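Local atomic coordinates of DNA primase (Helicobacter pylori, PDB entry 4EHS), a protein that synthesises the short RNA primers used by DNA polymerase in replication and stimulates the DnaB helicase, which its C-terminal domain binds. Residues 36-41 against 90-96; 97-101 against 139-144. All coordinates share one frame; numbering follows the deposited sequence.

Contact 1. Residues 36-41 against 90-96; sequences LVIRYL and PLKKGGF
L36 starts the contact: its CD1 reaches L91 CD2 at 3.8 Å and lies equally near the carbonyl of P90, the two leucines running alongside in opposing senses. One residue on, V37 meets the ring of F96 at its edge, where the carbonyl oxygen of V37 lies near the ring plane. R39 lends only its aliphatic part, CG resting on L91 CD2. The chain then bends at chi2, and the guanidinium turns to other partners, the carbonyls of L83 and D86 and a salt bridge to E43.

Y40 carries most of the contact, with its ring held between L91 and F96, near the two ends of segment 90-96. Over one face sits L91 CD2, 3.6 Å from the centroid of the Y40 ring and only 10° off its normal; over the opposite face is F96 CA, 3.8 Å from the same centroid. The F96 ring also turns an edge toward Y40 as an offset edge-to-face pair, planes at 61°. With CG anti to its carbonyl carbon (chi1 -89°), Y40 extends its hydroxyl into the loop, where K92 N donates a hydrogen bond to OH (3.1 Å). K92 also opens the type II turn that ends at G95, the glycine whose backbone passes beside that hydroxyl. L41 comes last, roughly perpendicular to F96, with its CD2 3.4 Å from F96 CZ.

Chemically, an aromatic ring with apolar groups on both faces and a backbone N-H on its phenol oxygen ties the irregular link before helix 96-117 onto helix 30-43.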
loop_
_atom_site.group_PDB
_atom_site.type_symbol
_atom_site.label_atom_id
_atom_site.label_comp_id
_atom_site.label_asym_id
_atom_site.label_seq_id
_atom_site.Cartn_x
_atom_site.Cartn_y
_atom_site.Cartn_z
ATOM N N LEU A 36 -16.919 -11.517 6.113
ATOM C CA LEU A 36 -17.418 -10.493 7.032
ATOM C C LEU A 36 -16.994 -9.134 6.547
ATOM O O LEU A 36 -17.826 -8.242 6.456
ATOM C CB LEU A 36 -17.046 -10.791 8.479
ATOM C CG LEU A 36 -17.554 -9.844 9.555
ATOM C CD1 LEU A 36 -19.073 -9.911 9.614
ATOM C CD2 LEU A 36 -16.940 -10.260 10.896
ATOM N N VAL A 37 -15.716 -9.042 6.188
ATOM C CA VAL A 37 -15.133 -7.765 5.767
ATOM C C VAL A 37 -15.880 -7.324 4.488
ATOM O O VAL A 37 -16.323 -6.165 4.402
ATOM C CB VAL A 37 -13.590 -7.889 5.602
ATOM C CG1 VAL A 37 -13.088 -6.684 4.821
ATOM C CG2 VAL A 37 -12.887 -7.873 6.972
ATOM N N ILE A 38 -16.074 -8.225 3.517
ATOM C CA ILE A 38 -16.689 -7.853 2.270
ATOM C C ILE A 38 -18.166 -7.490 2.492
ATOM O O ILE A 38 -18.733 -6.624 1.799
ATOM C CB ILE A 38 -16.507 -8.964 1.236
ATOM C CG1 ILE A 38 -14.990 -9.035 0.867
ATOM C CG2 ILE A 38 -17.299 -8.642 -0.053
ATOM C CD1 ILE A 38 -14.646 -10.287 0.075
ATOM N N ARG A 39 -18.770 -8.237 3.421
ATOM C CA ARG A 39 -20.220 -7.966 3.709
ATOM C C ARG A 39 -20.408 -6.508 4.229
ATOM O O ARG A 39 -21.391 -5.771 3.866
ATOM C CB ARG A 39 -20.720 -9.032 4.726
ATOM C CG ARG A 39 -22.230 -8.715 5.009
ATOM C CD ARG A 39 -23.096 -8.849 3.756
ATOM N NE ARG A 39 -24.467 -8.681 4.302
ATOM C CZ ARG A 39 -25.204 -9.715 4.664
ATOM N NH1 ARG A 39 -24.860 -10.969 4.284
ATOM N NH2 ARG A 39 -26.376 -9.470 5.306
ATOM N N TYR A 40 -19.505 -6.069 5.099
ATOM C CA TYR A 40 -19.514 -4.664 5.545
ATOM C C TYR A 40 -19.388 -3.731 4.333
ATOM O O TYR A 40 -20.111 -2.718 4.248
ATOM C CB TYR A 40 -18.348 -4.350 6.436
ATOM C CG TYR A 40 -18.589 -4.607 7.925
ATOM C CD1 TYR A 40 -19.340 -3.722 8.671
ATOM C CD2 TYR A 40 -18.062 -5.729 8.548
ATOM C CE1 TYR A 40 -19.546 -3.921 10.064
ATOM C CE2 TYR A 40 -18.262 -5.952 9.925
ATOM C CZ TYR A 40 -19.061 -5.053 10.672
ATOM O OH TYR A 40 -19.260 -5.251 12.023
ATOM N N LEU A 41 -18.429 -4.008 3.444
ATOM C CA LEU A 41 -18.291 -3.169 2.200
ATOM C C LEU A 41 -19.536 -3.197 1.303
ATOM O O LEU A 41 -19.874 -2.176 0.666
ATOM C CB LEU A 41 -17.104 -3.655 1.364
ATOM C CG LEU A 41 -15.847 -3.858 2.220
ATOM C CD1 LEU A 41 -14.802 -4.291 1.207
ATOM C CD2 LEU A 41 -15.306 -2.630 2.976
ATOM N N PRO A 90 -22.887 -11.402 11.025
ATOM C CA PRO A 90 -23.481 -10.362 11.829
ATOM C C PRO A 90 -22.677 -9.036 11.783
ATOM O O PRO A 90 -21.591 -8.965 12.255
ATOM C CB PRO A 90 -23.490 -10.990 13.222
ATOM C CG PRO A 90 -22.221 -11.802 13.236
ATOM C CD PRO A 90 -22.145 -12.394 11.840
ATOM N N LEU A 91 -23.273 -7.992 11.249
ATOM C CA LEU A 91 -22.604 -6.680 11.205
ATOM C C LEU A 91 -23.020 -5.869 12.436
ATOM O O LEU A 91 -24.123 -6.032 12.941
ATOM C CB LEU A 91 -23.054 -5.918 9.952
ATOM C CG LEU A 91 -22.842 -6.664 8.635
ATOM C CD1 LEU A 91 -23.268 -5.735 7.496
ATOM C CD2 LEU A 91 -21.415 -7.159 8.422
ATOM N N LYS A 92 -22.177 -4.961 12.888
ATOM C CA LYS A 92 -22.550 -4.104 14.013
ATOM C C LYS A 92 -22.095 -2.704 13.695
ATOM O O LYS A 92 -21.018 -2.484 13.070
ATOM C CB LYS A 92 -21.803 -4.502 15.297
ATOM C CG LYS A 92 -21.563 -5.980 15.562
ATOM C CD LYS A 92 -20.507 -6.097 16.656
ATOM C CE LYS A 92 -19.526 -7.236 16.389
ATOM N NZ LYS A 92 -18.724 -7.578 17.604
ATOM N N LYS A 93 -22.839 -1.729 14.242
ATOM C CA LYS A 93 -22.423 -0.338 14.210
ATOM C C LYS A 93 -21.012 -0.256 14.835
ATOM O O LYS A 93 -20.751 -0.856 15.885
ATOM C CB LYS A 93 -23.423 0.476 15.038
ATOM C CG LYS A 93 -23.172 1.965 15.186
ATOM C CD LYS A 93 -24.223 2.478 16.200
ATOM C CE LYS A 93 -24.749 3.857 15.829
ATOM N NZ LYS A 93 -25.467 4.550 16.949
ATOM N N GLY A 94 -20.096 0.374 14.112
ATOM C CA GLY A 94 -18.730 0.629 14.594
ATOM C C GLY A 94 -17.839 -0.595 14.616
ATOM O O GLY A 94 -16.798 -0.574 15.204
ATOM N N GLY A 95 -18.262 -1.686 13.996
ATOM C CA GLY A 95 -17.511 -2.920 14.093
ATOM C C GLY A 95 -16.580 -3.203 12.928
ATOM O O GLY A 95 -15.749 -4.111 13.049
ATOM N N PHE A 96 -16.685 -2.431 11.828
ATOM C CA PHE A 96 -15.920 -2.726 10.596
ATOM C C PHE A 96 -14.383 -2.647 10.790
ATOM O O PHE A 96 -13.632 -3.545 10.348
ATOM C CB PHE A 96 -16.235 -1.698 9.534
ATOM C CG PHE A 96 -15.422 -1.875 8.278
ATOM C CD1 PHE A 96 -15.534 -3.058 7.525
ATOM C CD2 PHE A 96 -14.472 -0.879 7.895
ATOM C CE1 PHE A 96 -14.759 -3.230 6.380
ATOM C CE2 PHE A 96 -13.721 -1.065 6.759
ATOM C CZ PHE A 96 -13.837 -2.221 6.030
#

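Contact 2. Residues 97-101 against 139-144; sequences EKELR and LKQGEL
Apolar contact is led by L144, whose isobutyl group lies across the side chains of L100 and R101. Its CD2 is 3.5 Å from R101 CG and 3.9 Å from L100 CD2, and L144 lies nearly perpendicular to both. L100 can present that methyl because its CG stands anti to the backbone N (chi1 177°). The other branch of L144, CD1, reaches the carboxylate of E97, with OE1 at 4.0 Å, a van der Waals approach and no more. Beyond the two segments, I104 borders both L139 and L144, while I55 touches L100.

Contacts with the backbone come from R101 and L139. R101 CD lies 3.4 Å from G142 O, and NE passes near G142 CA. A bend at chi3 (-47°) folds the guanidinium back over its own helix, with E97 O and K98 CA on one face. From the end of helix 122-140, L139 CD2 lies 3.9 Å from the carbonyl oxygen of R101. G142 has positive phi and forms the Schellman motif that ends this helix; its N bonds back to L139 O at 2.8 Å.

No hydrogen bond or salt bridge joins the segments. The chemistry therefore implies attachment by shape and apolar contact: R101's aliphatic part and L144 join the end of helix 122-140 to the start of helix 96-117 within the helicase-binding domain.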
loop_
_atom_site.group_PDB
_atom_site.type_symbol
_atom_site.label_atom_id
_atom_site.label_comp_id
_atom_site.label_asym_id
_atom_site.label_seq_id
_atom_site.Cartn_x
_atom_site.Cartn_y
_atom_site.Cartn_z
ATOM N N GLU A 97 -13.922 -1.531 11.370
ATOM C CA GLU A 97 -12.490 -1.358 11.440
ATOM C C GLU A 97 -11.772 -2.422 12.241
ATOM O O GLU A 97 -10.663 -2.782 11.889
ATOM C CB GLU A 97 -12.128 0.031 11.979
ATOM C CG GLU A 97 -12.368 1.003 10.877
ATOM C CD GLU A 97 -11.917 2.412 11.219
ATOM O OE1 GLU A 97 -10.918 2.555 12.010
ATOM O OE2 GLU A 97 -12.507 3.348 10.611
ATOM N N LYS A 98 -12.371 -2.951 13.296
ATOM C CA LYS A 98 -11.735 -4.062 14.032
ATOM C C LYS A 98 -11.584 -5.311 13.153
ATOM O O LYS A 98 -10.571 -5.979 13.215
ATOM C CB LYS A 98 -12.565 -4.393 15.258
ATOM C CG LYS A 98 -12.091 -5.579 16.054
ATOM C CD LYS A 98 -13.267 -6.080 16.881
ATOM C CE LYS A 98 -12.869 -6.987 18.034
ATOM N NZ LYS A 98 -13.019 -8.420 17.665
ATOM N N GLU A 99 -12.574 -5.615 12.296
ATOM C CA GLU A 99 -12.449 -6.784 11.435
ATOM C C GLU A 99 -11.482 -6.480 10.307
ATOM O O GLU A 99 -10.762 -7.384 9.920
ATOM C CB GLU A 99 -13.782 -7.152 10.781
ATOM C CG GLU A 99 -14.993 -7.311 11.723
ATOM C CD GLU A 99 -14.748 -8.221 12.903
ATOM O OE1 GLU A 99 -13.772 -9.001 12.873
ATOM O OE2 GLU A 99 -15.548 -8.137 13.898
ATOM N N LEU A 100 -11.435 -5.227 9.804
ATOM C CA LEU A 100 -10.429 -4.926 8.748
ATOM C C LEU A 100 -9.012 -5.071 9.376
ATOM O O LEU A 100 -8.069 -5.686 8.784
ATOM C CB LEU A 100 -10.674 -3.505 8.163
ATOM C CG LEU A 100 -9.628 -3.115 7.116
ATOM C CD1 LEU A 100 -9.536 -4.017 5.882
ATOM C CD2 LEU A 100 -9.947 -1.650 6.755
ATOM N N ARG A 101 -8.865 -4.568 10.580
ATOM C CA ARG A 101 -7.559 -4.647 11.230
ATOM C C ARG A 101 -7.143 -6.120 11.435
ATOM O O ARG A 101 -5.973 -6.496 11.256
ATOM C CB ARG A 101 -7.550 -3.879 12.585
ATOM C CG ARG A 101 -7.302 -2.370 12.526
ATOM C CD ARG A 101 -6.870 -1.726 13.899
ATOM N NE ARG A 101 -7.719 -2.183 14.978
ATOM C CZ ARG A 101 -8.954 -1.711 15.235
ATOM N NH1 ARG A 101 -9.452 -0.683 14.550
ATOM N NH2 ARG A 101 -9.664 -2.256 16.238
ATOM N N LEU A 139 -0.854 -2.606 14.368
ATOM C CA LEU A 139 -2.209 -3.120 14.257
ATOM C C LEU A 139 -2.704 -3.390 15.654
ATOM O O LEU A 139 -3.817 -3.003 16.021
ATOM C CB LEU A 139 -2.290 -4.324 13.322
ATOM C CG LEU A 139 -2.070 -3.920 11.833
ATOM C CD1 LEU A 139 -1.462 -4.989 10.901
ATOM C CD2 LEU A 139 -3.419 -3.521 11.227
ATOM N N LYS A 140 -1.863 -4.003 16.464
ATOM C CA LYS A 140 -2.293 -4.279 17.833
ATOM C C LYS A 140 -2.406 -3.001 18.640
ATOM O O LYS A 140 -3.156 -2.972 19.605
ATOM C CB LYS A 140 -1.331 -5.264 18.508
ATOM C CG LYS A 140 -1.446 -6.678 17.978
ATOM C CD LYS A 140 -0.212 -7.470 18.398
ATOM C CE LYS A 140 -0.584 -8.935 18.380
ATOM N NZ LYS A 140 0.085 -9.575 17.225
ATOM N N GLN A 141 -1.672 -1.944 18.287
ATOM C CA GLN A 141 -1.894 -0.658 18.970
ATOM C C GLN A 141 -3.226 -0.022 18.479
ATOM O O GLN A 141 -3.546 1.101 18.862
ATOM C CB GLN A 141 -0.734 0.319 18.757
ATOM C CG GLN A 141 0.518 0.071 19.586
ATOM C CD GLN A 141 1.773 0.763 19.013
ATOM O OE1 GLN A 141 1.709 1.672 18.138
ATOM N NE2 GLN A 141 2.935 0.317 19.496
ATOM N N GLY A 142 -3.968 -0.728 17.622
ATOM C CA GLY A 142 -5.194 -0.196 17.005
ATOM C C GLY A 142 -5.098 0.642 15.728
ATOM O O GLY A 142 -6.099 1.258 15.332
ATOM N N GLU A 143 -3.915 0.709 15.085
ATOM C CA GLU A 143 -3.744 1.526 13.873
ATOM C C GLU A 143 -3.937 0.665 12.636
ATOM O O GLU A 143 -3.461 -0.453 12.605
ATOM C CB GLU A 143 -2.317 2.076 13.681
ATOM C CG GLU A 143 -1.617 2.849 14.777
ATOM C CD GLU A 143 -0.393 3.542 14.217
ATOM O OE1 GLU A 143 -0.344 3.745 12.975
ATOM O OE2 GLU A 143 0.512 3.910 15.005
ATOM N N LEU A 144 -4.532 1.205 11.580
ATOM C CA LEU A 144 -4.587 0.471 10.333
ATOM C C LEU A 144 -3.249 0.670 9.623
ATOM O O LEU A 144 -2.587 1.744 9.762
ATOM C CB LEU A 144 -5.725 1.011 9.437
ATOM C CG LEU A 144 -7.094 0.510 9.847
ATOM C CD1 LEU A 144 -8.287 1.251 9.238
ATOM C CD2 LEU A 144 -7.131 -0.951 9.377
#

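Overall arrangement
Contact 1 comes wholly ahead of contact 2 in sequence, and their centres are about 14 Å apart. Helix 96-117 connects them: F96, in contact 1, begins the helix, and 97-101 follows at once in contact 2. E99 bridges the two directly, its CG and CD packing on Y40 CE2 and L36 CD2. Contact 1 joins this start to helix 30-43, whereas contact 2 joins it to the chain leaving helix 122-140. The first turns of helix 96-117, one arm of the closing helical hairpin, thus pack against helix 30-43 of the compact bundle and against the chain leaving the other arm, all within the helicase-binding domain; neither contact involves the second chain of the assembly.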